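PDB 3PJ0: Lmo0305 protein from Listeria monocytogenes, which belongs to the fold type I, aminotransferase-like superfamily of pyridoxal phosphate proteins and carries its cofactor covalently on a lysine as a Schiff base. Local coordinates for residues S65-P70 against I230-Y235; H99-E104 against I114-L119; W182-F187 against E193-L198. All blocks are in the same frame, centred on the assembly; numbering follows the deposited sequence. Where two conformers were deposited one is given.

Contact 1 (S65-P70 against I230-Y235)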
loop_
_atom_site.group_PDB
_atom_site.type_symbol
_atom_site.label_atom_id
_atom_site.label_comp_id
_atom_site.label_asym_id
_atom_site.label_seq_id
_atom_site.Cartn_x
_atom_site.Cartn_y
_atom_site.Cartn_z
ATOM N N SER A 65 -10.320 -18.970 0.540
ATOM C CA SER A 65 -10.403 -17.575 0.174
ATOM C C SER A 65 -9.039 -16.917 0.237
ATOM O O SER A 65 -8.043 -17.520 0.662
ATOM C CB SER A 65 -11.452 -16.821 1.013
ATOM O OG SER A 65 -11.134 -16.775 2.389
ATOM N N ALA A 66 -9.015 -15.666 -0.192
ATOM C CA ALA A 66 -7.774 -14.905 -0.323
ATOM C C ALA A 66 -8.062 -13.442 -0.139
ATOM O O ALA A 66 -9.218 -13.002 -0.252
ATOM C CB ALA A 66 -7.135 -15.131 -1.708
ATOM N N VAL A 67 -6.995 -12.695 0.146
ATOM C CA VAL A 67 -7.081 -11.264 0.310
ATOM C C VAL A 67 -5.930 -10.628 -0.453
ATOM O O VAL A 67 -4.757 -11.041 -0.339
ATOM C CB VAL A 67 -7.091 -10.818 1.808
ATOM C CG1 VAL A 67 -6.044 -11.527 2.581
ATOM C CG2 VAL A 67 -6.964 -9.271 1.936
ATOM N N PHE A 68 -6.272 -9.620 -1.239
ATOM C CA PHE A 68 -5.269 -8.887 -1.974
ATOM C C PHE A 68 -4.614 -7.826 -1.078
ATOM O O PHE A 68 -5.297 -6.946 -0.516
ATOM C CB PHE A 68 -5.850 -8.255 -3.251
ATOM C CG PHE A 68 -4.797 -7.636 -4.130
ATOM C CD1 PHE A 68 -4.157 -8.397 -5.080
ATOM C CD2 PHE A 68 -4.422 -6.300 -3.971
ATOM C CE1 PHE A 68 -3.171 -7.847 -5.899
ATOM C CE2 PHE A 68 -3.431 -5.740 -4.761
ATOM C CZ PHE A 68 -2.789 -6.518 -5.728
ATOM N N PHE A 69 -3.285 -7.895 -0.982
ATOM C CA PHE A 69 -2.475 -6.982 -0.178
ATOM C C PHE A 69 -1.536 -6.088 -0.995
ATOM O O PHE A 69 -1.016 -6.524 -1.998
ATOM C CB PHE A 69 -1.575 -7.802 0.756
ATOM C CG PHE A 69 -2.204 -8.160 2.096
ATOM C CD1 PHE A 69 -2.176 -7.253 3.153
ATOM C CD2 PHE A 69 -2.787 -9.411 2.308
ATOM C CE1 PHE A 69 -2.739 -7.582 4.388
ATOM C CE2 PHE A 69 -3.323 -9.759 3.595
ATOM C CZ PHE A 69 -3.311 -8.837 4.603
ATOM N N PRO A 70 -1.308 -4.842 -0.548
ATOM C CA PRO A 70 -0.348 -4.026 -1.292
ATOM C C PRO A 70 1.059 -4.637 -1.312
ATOM O O PRO A 70 1.817 -4.401 -2.252
ATOM C CB PRO A 70 -0.348 -2.696 -0.534
ATOM C CG PRO A 70 -0.981 -2.985 0.809
ATOM C CD PRO A 70 -1.914 -4.100 0.583
ATOM N N ILE A 230 -8.826 -7.751 9.039
ATOM C CA ILE A 230 -8.830 -6.848 10.184
ATOM C C ILE A 230 -7.420 -6.255 10.365
ATOM O O ILE A 230 -7.271 -5.047 10.504
ATOM C CB ILE A 230 -9.279 -7.535 11.468
ATOM C CG1 ILE A 230 -10.716 -8.035 11.312
ATOM C CG2 ILE A 230 -9.155 -6.560 12.651
ATOM C CD1 ILE A 230 -11.276 -8.721 12.543
ATOM N N TRP A 231 -6.406 -7.106 10.312
ATOM C CA TRP A 231 -5.017 -6.666 10.438
ATOM C C TRP A 231 -4.628 -5.758 9.279
ATOM O O TRP A 231 -3.863 -4.818 9.463
ATOM C CB TRP A 231 -4.035 -7.861 10.530
ATOM C CG TRP A 231 -3.978 -8.511 11.879
ATOM C CD1 TRP A 231 -4.479 -9.730 12.225
ATOM C CD2 TRP A 231 -3.374 -7.972 13.062
ATOM N NE1 TRP A 231 -4.231 -9.971 13.570
ATOM C CE2 TRP A 231 -3.535 -8.915 14.090
ATOM C CE3 TRP A 231 -2.676 -6.791 13.339
ATOM C CZ2 TRP A 231 -3.055 -8.696 15.401
ATOM C CZ3 TRP A 231 -2.211 -6.581 14.638
ATOM C CH2 TRP A 231 -2.405 -7.521 15.638
ATOM N N LYS A 232 -5.134 -6.041 8.079
ATOM C CA LYS A 232 -4.857 -5.184 6.903
ATOM C C LYS A 232 -5.258 -3.709 7.183
ATOM O O LYS A 232 -4.514 -2.777 6.834
ATOM C CB LYS A 232 -5.553 -5.693 5.628
ATOM C CG LYS A 232 -5.095 -4.938 4.346
ATOM C CD LYS A 232 -5.528 -5.587 3.008
ATOM C CE LYS A 232 -6.990 -5.375 2.699
ATOM N NZ LYS A 232 -7.367 -5.885 1.343
ATOM N N ARG A 233 -6.439 -3.508 7.761
ATOM C CA ARG A 233 -6.883 -2.152 8.108
ATOM C C ARG A 233 -5.968 -1.528 9.160
ATOM O O ARG A 233 -5.580 -0.372 9.053
ATOM C CB ARG A 233 -8.329 -2.122 8.525
ATOM C CG ARG A 233 -8.755 -0.758 9.093
ATOM C CD ARG A 233 -10.054 -0.308 8.544
ATOM N NE ARG A 233 -9.897 0.141 7.162
ATOM C CZ ARG A 233 -9.570 1.384 6.788
ATOM N NH1 ARG A 233 -9.364 2.358 7.667
ATOM N NH2 ARG A 233 -9.439 1.666 5.498
ATOM N N ARG A 234 -5.578 -2.318 10.161
ATOM C CA ARG A 234 -4.665 -1.839 11.211
ATOM C C ARG A 234 -3.318 -1.368 10.632
ATOM O O ARG A 234 -2.749 -0.345 11.060
ATOM C CB ARG A 234 -4.411 -2.964 12.229
ATOM C CG ARG A 234 -5.635 -3.292 13.095
ATOM C CD ARG A 234 -5.332 -4.435 14.036
ATOM N NE ARG A 234 -6.458 -4.735 14.898
ATOM C CZ ARG A 234 -6.564 -5.807 15.692
ATOM N NH1 ARG A 234 -5.593 -6.730 15.758
ATOM N NH2 ARG A 234 -7.664 -5.954 16.445
ATOM N N TYR A 235 -2.821 -2.121 9.651
ATOM C CA TYR A 235 -1.529 -1.796 9.027
ATOM C C TYR A 235 -1.597 -0.642 8.015
ATOM O O TYR A 235 -0.573 -0.213 7.457
ATOM C CB TYR A 235 -0.965 -3.042 8.307
ATOM C CG TYR A 235 -0.018 -3.904 9.128
ATOM C CD1 TYR A 235 -0.486 -4.802 10.091
ATOM C CD2 TYR A 235 1.357 -3.876 8.879
ATOM C CE1 TYR A 235 0.387 -5.607 10.816
ATOM C CE2 TYR A 235 2.261 -4.699 9.613
ATOM C CZ TYR A 235 1.767 -5.554 10.554
ATOM O OH TYR A 235 2.636 -6.363 11.256
#
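Lys232 meets Val67, Phe68 and Phe69 with successive parts of one side chain, a small example of how a lysine can join a helix to the edge of a sheet. Strand 65-69 is an outermost strand of the seven-stranded mixed sheet in the large domain of this fold type I protein. Helix 222-234 follows the neighbouring antiparallel strand 216-220 and turns back; its last residues, 230-234, run nearly parallel to strand 65-69, the axes approaching to 10.5 Å.

In the Lys232 conformer described here, CD lies over one face of the Phe69 ring, a CH-pi contact 4.0 Å from the centroid, while CG and CB run past the rim, Lys232 CG 3.5 Å from Phe69 CE1. The chain leaves the helix with CG anti to the backbone N and then bends at chi3 (75°), which carries the ammonium past the phenyl ring to the backbone. There Lys232 NZ gives a hydrogen bond of 3.0 Å to Phe68 O, at a C=O...N angle of 156° and tilted 21° from the carbonyl plane. Tip to tip, Val67 CG2 touches Lys232 NZ at 3.5 Å; the lysine also touches Asp238.

The next shell explains why that carbonyl is available. Ser65, Val67 and Phe69 pair with strand 216-220, which leaves Phe68 N and O directed to the other edge of strand 65-69; the N bonds Glu54 OE2 and the O takes the lysine. Phe69 also packs on Ala75 and Ile78 of helix 72-87, and Val67 on Val225 and Lys229. Farther out the helix faces the second subunit, where Arg234 NE bonds Gln105 O of that subunit while Arg234 NH1 sits 3.1 Å above the plane of the Trp231 indole, offset toward its rim.

Contact 2 (H99-E104 against I114-L119); sequences HLEIHE and ITPLLL
Glu101 presses its carboxylate against two apolar residues, Pro116 and Leu118, and the polar tie between the two segments is made by a water. Glu101 OE1 lies 3.7 Å from Pro116 CG. Glu101 and Leu118 reach toward each other from opposite directions, and Leu118 CD2 comes to 3.9 Å from Glu101 CD. One water molecule donates both of its hydrogens to this pair of segments: to Glu101 OE2 at 2.9 Å and to Pro116 O at 3.0 Å. The glutamate reaches this place with CG anti to its backbone N, followed by a turn at chi2 (68°) that brings the carboxylate against both the proline ring and the leucine methyls.

Two further groups hold the carboxylate oxygens. Glu101 OE1 is hydrogen-bonded to Tyr94 OH, and OE2 forms a salt bridge with Lys109, which would be expected to stabilise its negative charge. Their positions follow from the chain path. Strands 91-94 and 115-118 are adjacent and parallel, and the short helices 99-102 and 107-112 make the beta-alpha-beta crossover between them, ending at an outermost strand of the sheet. Pro116 and Leu118 are directed toward helix 99-102, whereas Leu117 turns away to pack on Leu134 and Val138.

At the far side of the helix, segment 99-104 folds on itself. His99 ND1 donates a nearly straight bond (171°) of 2.8 Å to Glu104 OE2, which lies in the plane of the imidazole and accepts through its anti lone pair. This fixes the rotation of the ring, and His103 CB rests 3.6 Å above its plane, over the centre. His103 NE2 is hydrogen-bonded in turn to Glu149 OE2, and His103 O accepts from Arg233 NH1 of the second subunit.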
loop_
_atom_site.group_PDB
_atom_site.type_symbol
_atom_site.label_atom_id
_atom_site.label_comp_id
_atom_site.label_asym_id
_atom_site.label_seq_id
_atom_site.Cartn_x
_atom_site.Cartn_y
_atom_site.Cartn_z
ATOM N N HIS A 99 12.937 -13.346 4.240
ATOM C CA HIS A 99 12.741 -11.948 3.890
ATOM C C HIS A 99 12.337 -11.187 5.151
ATOM O O HIS A 99 12.702 -10.027 5.335
ATOM C CB HIS A 99 11.682 -11.836 2.784
ATOM C CG HIS A 99 11.556 -10.481 2.167
ATOM N ND1 HIS A 99 10.740 -9.493 2.690
ATOM C CD2 HIS A 99 12.069 -9.975 1.021
ATOM C CE1 HIS A 99 10.780 -8.429 1.900
ATOM N NE2 HIS A 99 11.574 -8.691 0.880
ATOM N N LEU A 100 11.590 -11.860 6.020
ATOM C CA LEU A 100 11.156 -11.281 7.279
ATOM C C LEU A 100 12.325 -10.919 8.215
ATOM O O LEU A 100 12.283 -9.940 8.948
ATOM C CB LEU A 100 10.229 -12.257 8.024
ATOM C CG LEU A 100 8.785 -12.607 7.560
ATOM C CD1 LEU A 100 7.846 -11.510 7.905
ATOM C CD2 LEU A 100 8.637 -13.081 6.071
ATOM N N GLU A 101 13.389 -11.714 8.151
ATOM C CA GLU A 101 14.509 -11.525 9.047
ATOM C C GLU A 101 15.463 -10.434 8.595
ATOM O O GLU A 101 16.011 -9.710 9.437
ATOM C CB GLU A 101 15.283 -12.838 9.150
ATOM C CG GLU A 101 16.402 -12.841 10.158
ATOM C CD GLU A 101 15.910 -12.749 11.606
ATOM O OE1 GLU A 101 14.689 -12.908 11.855
ATOM O OE2 GLU A 101 16.772 -12.540 12.489
ATOM N N ILE A 102 15.655 -10.307 7.280
ATOM C CA ILE A 102 16.675 -9.383 6.762
ATOM C C ILE A 102 16.253 -8.223 5.863
ATOM O O ILE A 102 17.044 -7.278 5.703
ATOM C CB ILE A 102 17.804 -10.183 6.031
ATOM C CG1 ILE A 102 17.299 -10.836 4.754
ATOM C CG2 ILE A 102 18.412 -11.268 6.989
ATOM C CD1 ILE A 102 18.412 -11.512 3.934
ATOM N N HIS A 103 15.058 -8.263 5.269
ATOM C CA HIS A 103 14.669 -7.230 4.317
ATOM C C HIS A 103 13.474 -6.355 4.701
ATOM O O HIS A 103 13.017 -5.579 3.872
ATOM C CB HIS A 103 14.393 -7.825 2.924
ATOM C CG HIS A 103 15.581 -8.466 2.271
ATOM N ND1 HIS A 103 16.755 -7.789 2.020
ATOM C CD2 HIS A 103 15.737 -9.700 1.738
ATOM C CE1 HIS A 103 17.594 -8.592 1.391
ATOM N NE2 HIS A 103 17.008 -9.768 1.226
ATOM N N GLU A 104 13.022 -6.421 5.948
ATOM C CA GLU A 104 11.849 -5.661 6.352
ATOM C C GLU A 104 12.101 -4.736 7.544
ATOM O O GLU A 104 11.164 -4.356 8.274
ATOM C CB GLU A 104 10.679 -6.619 6.597
ATOM C CG GLU A 104 10.295 -7.475 5.374
ATOM C CD GLU A 104 9.240 -8.543 5.716
ATOM O OE1 GLU A 104 8.580 -8.432 6.765
ATOM O OE2 GLU A 104 9.087 -9.500 4.935
ATOM N N ILE A 114 7.226 -10.849 17.776
ATOM C CA ILE A 114 7.423 -12.263 17.486
ATOM C C ILE A 114 8.935 -12.551 17.482
ATOM O O ILE A 114 9.746 -11.724 17.019
ATOM C CB ILE A 114 6.722 -12.647 16.177
ATOM C CG1 ILE A 114 5.218 -12.778 16.461
ATOM C CG2 ILE A 114 7.366 -13.941 15.519
ATOM C CD1 ILE A 114 4.320 -13.086 15.228
ATOM N N THR A 115 9.319 -13.710 18.021
ATOM C CA THR A 115 10.740 -14.089 18.156
ATOM C C THR A 115 11.033 -15.196 17.161
ATOM O O THR A 115 10.529 -16.308 17.341
ATOM C CB THR A 115 11.060 -14.638 19.584
ATOM O OG1 THR A 115 10.832 -13.632 20.593
ATOM C CG2 THR A 115 12.512 -15.123 19.674
ATOM N N PRO A 116 11.853 -14.916 16.125
ATOM C CA PRO A 116 12.114 -15.962 15.136
ATOM C C PRO A 116 13.319 -16.788 15.521
ATOM O O PRO A 116 14.354 -16.217 15.870
ATOM C CB PRO A 116 12.394 -15.167 13.854
ATOM C CG PRO A 116 11.901 -13.737 14.155
ATOM C CD PRO A 116 12.210 -13.593 15.592
ATOM N N LEU A 117 13.148 -18.097 15.511
ATOM C CA LEU A 117 14.203 -19.047 15.797
ATOM C C LEU A 117 14.710 -19.419 14.421
ATOM O O LEU A 117 13.912 -19.787 13.529
ATOM C CB LEU A 117 13.653 -20.254 16.569
ATOM C CG LEU A 117 12.872 -19.920 17.857
ATOM C CD1 LEU A 117 12.250 -21.176 18.503
ATOM C CD2 LEU A 117 13.733 -19.168 18.860
ATOM N N LEU A 118 16.017 -19.297 14.218
ATOM C CA LEU A 118 16.581 -19.503 12.883
ATOM C C LEU A 118 16.952 -20.967 12.651
ATOM O O LEU A 118 17.561 -21.618 13.492
ATOM C CB LEU A 118 17.761 -18.563 12.663
ATOM C CG LEU A 118 17.475 -17.094 12.980
ATOM C CD1 LEU A 118 18.690 -16.215 12.669
ATOM C CD2 LEU A 118 16.254 -16.593 12.215
ATOM N N LEU A 119 16.558 -21.493 11.500
ATOM C CA LEU A 119 16.737 -22.905 11.215
ATOM C C LEU A 119 17.964 -23.172 10.368
ATOM O O LEU A 119 18.064 -22.682 9.236
ATOM C CB LEU A 119 15.498 -23.450 10.496
ATOM C CG LEU A 119 14.184 -23.495 11.252
ATOM C CD1 LEU A 119 12.980 -23.712 10.299
ATOM C CD2 LEU A 119 14.268 -24.572 12.362
HETATM O O HOH W 1 15.804 -13.826 14.880
#

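Contact 3 (W182-F187 against E193-L198); sequences WEITPF and EEICAL
Ile195 meets Ile184 and Thr185 through a single methyl group, an economical case of packing between two short helical turns. The apolar contacts all converge on Ile195 CD1. Thr185 CG2 is 3.9 Å from Ile195 CD1, the two side chains crossing at about a right angle; Ile184 CG1 is 4.0 Å from the same Ile195 CD1, and Ile184 CD1 is 4.2 Å away from it. With the chi1 of Thr185 at 68°, CG2 stands anti to the carbonyl carbon, and it is this methyl, not OG1, that meets the isoleucine. The patch continues beyond the two segments, with Ile195 packing on Phe157 of helix 157-170 and Ile184 on Leu145 and Pro146.

Hydrogen bonds hold the backbone around this patch. Pro186 O accepts from Gln189 NE2 and Glu194 N pairs with Ser191 OG, each tying one of the helices 185-188 and 192-196 to the tight connection that they border. The connection belongs to the beta-alpha-beta crossover from strand 173-178 to its parallel neighbour 201-205. Between the segments themselves the contact is purely van der Waals, so the fit of the two turns probably depends on shape and on burial of apolar surface, within the limits of the short connection.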
loop_
_atom_site.group_PDB
_atom_site.type_symbol
_atom_site.label_atom_id
_atom_site.label_comp_id
_atom_site.label_asym_id
_atom_site.label_seq_id
_atom_site.Cartn_x
_atom_site.Cartn_y
_atom_site.Cartn_z
ATOM N N TRP A 182 5.228 -19.432 -8.604
ATOM C CA TRP A 182 4.878 -19.719 -9.985
ATOM C C TRP A 182 6.077 -20.310 -10.741
ATOM O O TRP A 182 5.937 -21.202 -11.568
ATOM C CB TRP A 182 4.404 -18.455 -10.699
ATOM C CG TRP A 182 3.426 -17.591 -9.883
ATOM C CD1 TRP A 182 3.673 -16.332 -9.424
ATOM C CD2 TRP A 182 2.100 -17.916 -9.443
ATOM N NE1 TRP A 182 2.585 -15.836 -8.753
ATOM C CE2 TRP A 182 1.611 -16.791 -8.728
ATOM C CE3 TRP A 182 1.279 -19.040 -9.566
ATOM C CZ2 TRP A 182 0.334 -16.766 -8.131
ATOM C CZ3 TRP A 182 0.018 -19.008 -8.987
ATOM C CH2 TRP A 182 -0.444 -17.866 -8.288
ATOM N N GLU A 183 7.256 -19.810 -10.399
ATOM C CA GLU A 183 8.492 -20.213 -11.039
ATOM C C GLU A 183 8.962 -21.640 -10.745
ATOM O O GLU A 183 9.828 -22.147 -11.474
ATOM C CB GLU A 183 9.621 -19.257 -10.616
ATOM C CG GLU A 183 9.463 -17.817 -11.029
ATOM C CD GLU A 183 8.756 -16.910 -10.036
ATOM O OE1 GLU A 183 7.652 -17.241 -9.583
ATOM O OE2 GLU A 183 9.302 -15.808 -9.774
ATOM N N ILE A 184 8.448 -22.268 -9.677
ATOM C CA ILE A 184 8.896 -23.619 -9.286
ATOM C C ILE A 184 8.000 -24.795 -9.733
ATOM O O ILE A 184 8.403 -25.950 -9.648
ATOM C CB ILE A 184 9.150 -23.714 -7.749
ATOM C CG1 ILE A 184 7.845 -23.710 -6.925
ATOM C CG2 ILE A 184 10.079 -22.605 -7.291
ATOM C CD1 ILE A 184 8.042 -23.851 -5.447
ATOM N N THR A 185 6.812 -24.524 -10.247
ATOM C CA THR A 185 5.933 -25.633 -10.662
ATOM C C THR A 185 6.556 -26.485 -11.780
ATOM O O THR A 185 6.423 -27.698 -11.764
ATOM C CB THR A 185 4.499 -25.177 -10.987
ATOM O OG1 THR A 185 4.482 -24.368 -12.160
ATOM C CG2 THR A 185 3.913 -24.395 -9.822
ATOM N N PRO A 186 7.304 -25.865 -12.725
ATOM C CA PRO A 186 7.920 -26.748 -13.765
ATOM C C PRO A 186 8.901 -27.811 -13.217
ATOM O O PRO A 186 8.812 -28.999 -13.591
ATOM C CB PRO A 186 8.640 -25.759 -14.693
ATOM C CG PRO A 186 7.911 -24.445 -14.481
ATOM C CD PRO A 186 7.506 -24.434 -13.019
ATOM N N PHE A 187 9.767 -27.421 -12.288
ATOM C CA PHE A 187 10.731 -28.347 -11.686
ATOM C C PHE A 187 10.051 -29.406 -10.830
ATOM O O PHE A 187 10.330 -30.576 -10.967
ATOM C CB PHE A 187 11.779 -27.620 -10.833
ATOM C CG PHE A 187 12.610 -28.547 -10.002
ATOM C CD1 PHE A 187 13.636 -29.269 -10.577
ATOM C CD2 PHE A 187 12.313 -28.761 -8.667
ATOM C CE1 PHE A 187 14.388 -30.178 -9.805
ATOM C CE2 PHE A 187 13.053 -29.649 -7.906
ATOM C CZ PHE A 187 14.087 -30.372 -8.476
ATOM N N GLU A 193 -1.682 -25.519 -6.673
ATOM C CA GLU A 193 -2.591 -26.110 -5.687
ATOM C C GLU A 193 -1.931 -27.252 -4.923
ATOM O O GLU A 193 -2.041 -27.341 -3.699
ATOM C CB GLU A 193 -3.884 -26.594 -6.362
ATOM C CG GLU A 193 -4.838 -27.291 -5.429
ATOM C CD GLU A 193 -6.208 -27.582 -6.049
ATOM O OE1 GLU A 193 -6.384 -27.424 -7.272
ATOM O OE2 GLU A 193 -7.110 -27.982 -5.287
ATOM N N GLU A 194 -1.261 -28.144 -5.643
ATOM C CA GLU A 194 -0.596 -29.287 -5.009
ATOM C C GLU A 194 0.448 -28.848 -4.005
ATOM O O GLU A 194 0.476 -29.354 -2.891
ATOM C CB GLU A 194 0.045 -30.216 -6.041
ATOM C CG GLU A 194 -0.947 -31.080 -6.754
ATOM C CD GLU A 194 -0.287 -32.027 -7.727
ATOM O OE1 GLU A 194 0.174 -31.567 -8.799
ATOM O OE2 GLU A 194 -0.206 -33.221 -7.405
ATOM N N ILE A 195 1.277 -27.877 -4.383
ATOM C CA ILE A 195 2.316 -27.362 -3.497
ATOM C C ILE A 195 1.684 -26.677 -2.273
ATOM O O ILE A 195 2.062 -26.942 -1.130
ATOM C CB ILE A 195 3.248 -26.367 -4.264
ATOM C CG1 ILE A 195 4.004 -27.090 -5.384
ATOM C CG2 ILE A 195 4.302 -25.701 -3.357
ATOM C CD1 ILE A 195 4.654 -26.111 -6.392
ATOM N N CYS A 196 0.696 -25.824 -2.527
ATOM C CA CYS A 196 0.037 -25.084 -1.453
ATOM C C CYS A 196 -0.788 -25.958 -0.500
ATOM O O CYS A 196 -1.055 -25.536 0.646
ATOM C CB CYS A 196 -0.855 -23.995 -2.022
ATOM S SG CYS A 196 0.059 -22.664 -2.821
ATOM N N ALA A 197 -1.198 -27.140 -0.970
ATOM C CA ALA A 197 -1.986 -28.081 -0.152
ATOM C C ALA A 197 -1.246 -28.566 1.097
ATOM O O ALA A 197 -1.878 -29.095 2.030
ATOM C CB ALA A 197 -2.448 -29.296 -0.981
ATOM N N LEU A 198 0.078 -28.424 1.101
ATOM C CA LEU A 198 0.872 -28.874 2.234
ATOM C C LEU A 198 0.985 -27.790 3.317
ATOM O O LEU A 198 1.572 -28.041 4.372
ATOM C CB LEU A 198 2.280 -29.247 1.760
ATOM C CG LEU A 198 2.412 -30.380 0.746
ATOM C CD1 LEU A 198 3.917 -30.521 0.373
ATOM C CD2 LEU A 198 1.865 -31.650 1.334
#

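Overall arrangement
The three contacts decorate one large domain. Contacts 1 and 2 involve the two outermost strands of its mixed sheet, 65-69 and 115-118; their centres are 21 Å apart and their nearest atoms about 8 Å. Contact 3 lies in the crossover to strand 201-205, with its centre 23 Å from each of the others and its nearest atoms about 10 Å from contact 1 and 13 Å from contact 2. Contacts 2 and 3 follow in series inside the chain loop closed by contact 1, which also contains Lys208, the cofactor-bearing residue. Contacts 1 and 2 both touch the second subunit, so that segment 230-235 of one chain lies against segment 99-104 of the other.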